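Local coordinates for protein intermedilysin (Streptococcus intermedius, PDB 5IMW) that probably lyses host cells by binding cholesterol-containing membranes, changing shape and assembling into oligomeric pores, at residues T99-N104 against A204-P209. Sequence-based numbering, arbitrary orientation.
Sequences TTISVN and ASVDSP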
ATOM      1  N   THR A  99     -21.966  27.618  -8.533  1.00111.55           N
ATOM      2  CA  THR A  99     -21.580  26.266  -8.147  1.00110.82           C
ATOM      3  C   THR A  99     -22.512  25.805  -7.038  1.00101.40           C
ATOM      4  O   THR A  99     -22.602  26.455  -5.991  1.00 96.93           O
ATOM      5  CB  THR A  99     -20.122  26.208  -7.679  1.00 98.36           C
ATOM      6  OG1 THR A  99     -19.297  26.969  -8.570  1.00 96.42           O
ATOM      7  CG2 THR A  99     -19.626  24.773  -7.657  1.00 94.35           C
ATOM      8  N   THR A 100     -23.207  24.693  -7.272  1.00103.48           N
ATOM      9  CA  THR A 100     -24.117  24.114  -6.293  1.00103.31           C
ATOM     10  C   THR A 100     -23.393  23.026  -5.513  1.00 89.82           C
ATOM     11  O   THR A 100     -22.825  22.104  -6.105  1.00 87.71           O
ATOM     12  CB  THR A 100     -25.363  23.541  -6.972  1.00103.77           C
ATOM     13  OG1 THR A 100     -25.074  23.254  -8.347  1.00111.93           O
ATOM     14  CG2 THR A 100     -26.531  24.526  -6.877  1.00102.36           C
ATOM     15  N   ILE A 101     -23.418  23.139  -4.188  1.00 86.55           N
ATOM     16  CA  ILE A 101     -22.679  22.253  -3.299  1.00 87.12           C
ATOM     17  C   ILE A 101     -23.664  21.522  -2.401  1.00 81.35           C
ATOM     18  O   ILE A 101     -24.762  22.013  -2.124  1.00 90.95           O
ATOM     19  CB  ILE A 101     -21.649  23.045  -2.462  1.00 82.80           C
ATOM     20  CG1 ILE A 101     -20.677  23.779  -3.389  1.00 85.04           C
ATOM     21  CG2 ILE A 101     -20.903  22.121  -1.504  1.00 81.28           C
ATOM     22  CD1 ILE A 101     -19.651  24.638  -2.677  1.00 90.37           C
ATOM     23  N   SER A 102     -23.264  20.334  -1.949  1.00 88.05           N
ATOM     24  CA  SER A 102     -24.038  19.558  -0.992  1.00 86.56           C
ATOM     25  C   SER A 102     -23.098  18.997   0.065  1.00 78.48           C
ATOM     26  O   SER A 102     -21.939  18.684  -0.220  1.00 77.60           O
ATOM     27  CB  SER A 102     -24.803  18.416  -1.671  1.00 90.48           C
ATOM     28  OG  SER A 102     -25.530  17.662  -0.718  1.00 93.86           O
ATOM     29  N   VAL A 103     -23.605  18.876   1.291  1.00 74.96           N
ATOM     30  CA  VAL A 103     -22.837  18.347   2.411  1.00 67.56           C
ATOM     31  C   VAL A 103     -23.614  17.198   3.036  1.00 68.41           C
ATOM     32  O   VAL A 103     -24.846  17.246   3.130  1.00 76.53           O
ATOM     33  CB  VAL A 103     -22.533  19.432   3.464  1.00 67.56           C
ATOM     34  CG1 VAL A 103     -21.611  18.881   4.540  1.00 67.56           C
ATOM     35  CG2 VAL A 103     -21.914  20.654   2.802  1.00 73.31           C
ATOM     36  N   ASN A 104     -22.889  16.167   3.472  1.00 76.16           N
ATOM     37  CA  ASN A 104     -23.488  14.929   3.954  1.00 68.57           C
ATOM     38  C   ASN A 104     -23.496  14.836   5.475  1.00 73.17           C
ATOM     39  O   ASN A 104     -23.504  13.730   6.027  1.00 74.33           O
ATOM     40  CB  ASN A 104     -22.752  13.728   3.361  1.00 77.45           C
ATOM     41  CG  ASN A 104     -21.343  13.585   3.902  1.00 73.77           C
ATOM     42  OD1 ASN A 104     -20.736  14.556   4.354  1.00 72.89           O
ATOM     43  ND2 ASN A 104     -20.816  12.369   3.858  1.00 71.62           N
ATOM     44  N   ALA A 204     -17.753  17.600   1.234  1.00 76.38           N
ATOM     45  CA  ALA A 204     -18.504  18.552   0.427  1.00 75.01           C
ATOM     46  C   ALA A 204     -18.347  18.174  -1.041  1.00 72.07           C
ATOM     47  O   ALA A 204     -17.239  18.227  -1.584  1.00 76.34           O
ATOM     48  CB  ALA A 204     -18.018  19.981   0.672  1.00 78.56           C
ATOM     49  N   SER A 205     -19.452  17.787  -1.674  1.00 69.81           N
ATOM     50  CA  SER A 205     -19.458  17.351  -3.062  1.00 67.99           C
ATOM     51  C   SER A 205     -20.329  18.286  -3.886  1.00 85.39           C
ATOM     52  O   SER A 205     -21.422  18.668  -3.457  1.00 89.85           O
ATOM     53  CB  SER A 205     -19.981  15.919  -3.186  1.00 96.66           C
ATOM     54  OG  SER A 205     -21.362  15.860  -2.876  1.00100.42           O
ATOM     55  N   VAL A 206     -19.848  18.646  -5.076  1.00 86.04           N
ATOM     56  CA  VAL A 206     -20.548  19.588  -5.942  1.00 86.87           C
ATOM     57  C   VAL A 206     -21.575  18.841  -6.776  1.00 86.86           C
ATOM     58  O   VAL A 206     -21.293  17.772  -7.330  1.00 86.73           O
ATOM     59  CB  VAL A 206     -19.561  20.352  -6.846  1.00 83.68           C
ATOM     60  CG1 VAL A 206     -18.471  21.014  -6.015  1.00 83.80           C
ATOM     61  CG2 VAL A 206     -18.956  19.425  -7.884  1.00 79.14           C
ATOM     62  N   ASP A 207     -22.771  19.411  -6.880  1.00 90.73           N
ATOM     63  CA  ASP A 207     -23.779  18.853  -7.768  1.00 97.17           C
ATOM     64  C   ASP A 207     -23.286  18.912  -9.208  1.00 96.65           C
ATOM     65  O   ASP A 207     -22.607  19.861  -9.611  1.00 99.12           O
ATOM     66  CB  ASP A 207     -25.096  19.624  -7.629  1.00101.15           C
ATOM     67  CG  ASP A 207     -25.827  19.318  -6.330  1.00107.81           C
ATOM     68  OD1 ASP A 207     -25.195  18.788  -5.392  1.00100.37           O
ATOM     69  OD2 ASP A 207     -27.037  19.617  -6.250  1.00114.94           O
ATOM     70  N   SER A 208     -23.623  17.891  -9.984  1.00100.97           N
ATOM     71  CA  SER A 208     -23.229  17.871 -11.385  1.00 99.68           C
ATOM     72  C   SER A 208     -23.833  19.077 -12.101  1.00 98.69           C
ATOM     73  O   SER A 208     -25.047  19.303 -12.003  1.00100.85           O
ATOM     74  CB  SER A 208     -23.692  16.578 -12.054  1.00109.88           C
ATOM     75  OG  SER A 208     -25.103  16.550 -12.187  1.00117.17           O
ATOM     76  N   PRO A 209     -23.040  19.866 -12.824  1.00 97.94           N
ATOM     77  CA  PRO A 209     -23.601  21.042 -13.495  1.00104.22           C
ATOM     78  C   PRO A 209     -24.549  20.653 -14.618  1.00 99.76           C
ATOM     79  O   PRO A 209     -24.358  19.646 -15.305  1.00102.63           O
ATOM     80  CB  PRO A 209     -22.364  21.769 -14.034  1.00105.91           C
ATOM     81  CG  PRO A 209     -21.345  20.699 -14.194  1.00103.85           C
ATOM     82  CD  PRO A 209     -21.598  19.717 -13.093  1.00103.49           C
TER
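In I101 the CG2 methyl stands anti to the backbone N and CG1 anti to the carbonyl carbon (chi1 -58°), which sends the two branches to different neighbours: I101 CG2 meets A204 CB at 4.2 Å, while I101 CG1 comes within 4.4 Å of V206 CG1. The branch of V206 that takes part is the one placed anti to its carbonyl carbon (chi1 -54°). V103 CG2 approaches the A204 methyl as well, and I101, V103, A204 and V206 all lie on one face of the sheet; of helix 122-140, V125 packs on I101 and L132 on V103. The case illustrates how an antiparallel ladder sorts its residues. The N-to-C directions of 99-103 and 204-206 make 145°, antiparallel with a marked twist, with I101–V206 and V103–A204 as non-hydrogen-bonded pairs flanking the hydrogen-bonded pair S102–S205. That central pair is joined twice, by S102 N to S205 O (2.9 Å) and by S205 N to S102 O (3.0 Å). In the antiparallel sheet of this cholesterol-dependent cytolysin, strand 99-103 lies between 114-117 and 202-206, and the latter pairs onward with 236-244; the contact thus joins chain parts about a hundred residues apart. Beyond the end of strand 202-206, D207 N still donates to T100 O at 2.8 Å, with the donor tilted 30° from the carbonyl plane. The same oxygen receives a CA-H contact from V206. On the face carrying S102 and S205, D207 OD1 comes to 3.8 Å from S102 CB, a van der Waals approach, while the side chains of T100 and D207 cross at about a right angle, T100 OG1 lying 3.7 Å from D207 CB. From strand 114-117, N114 touches D207 and T116 touches T100.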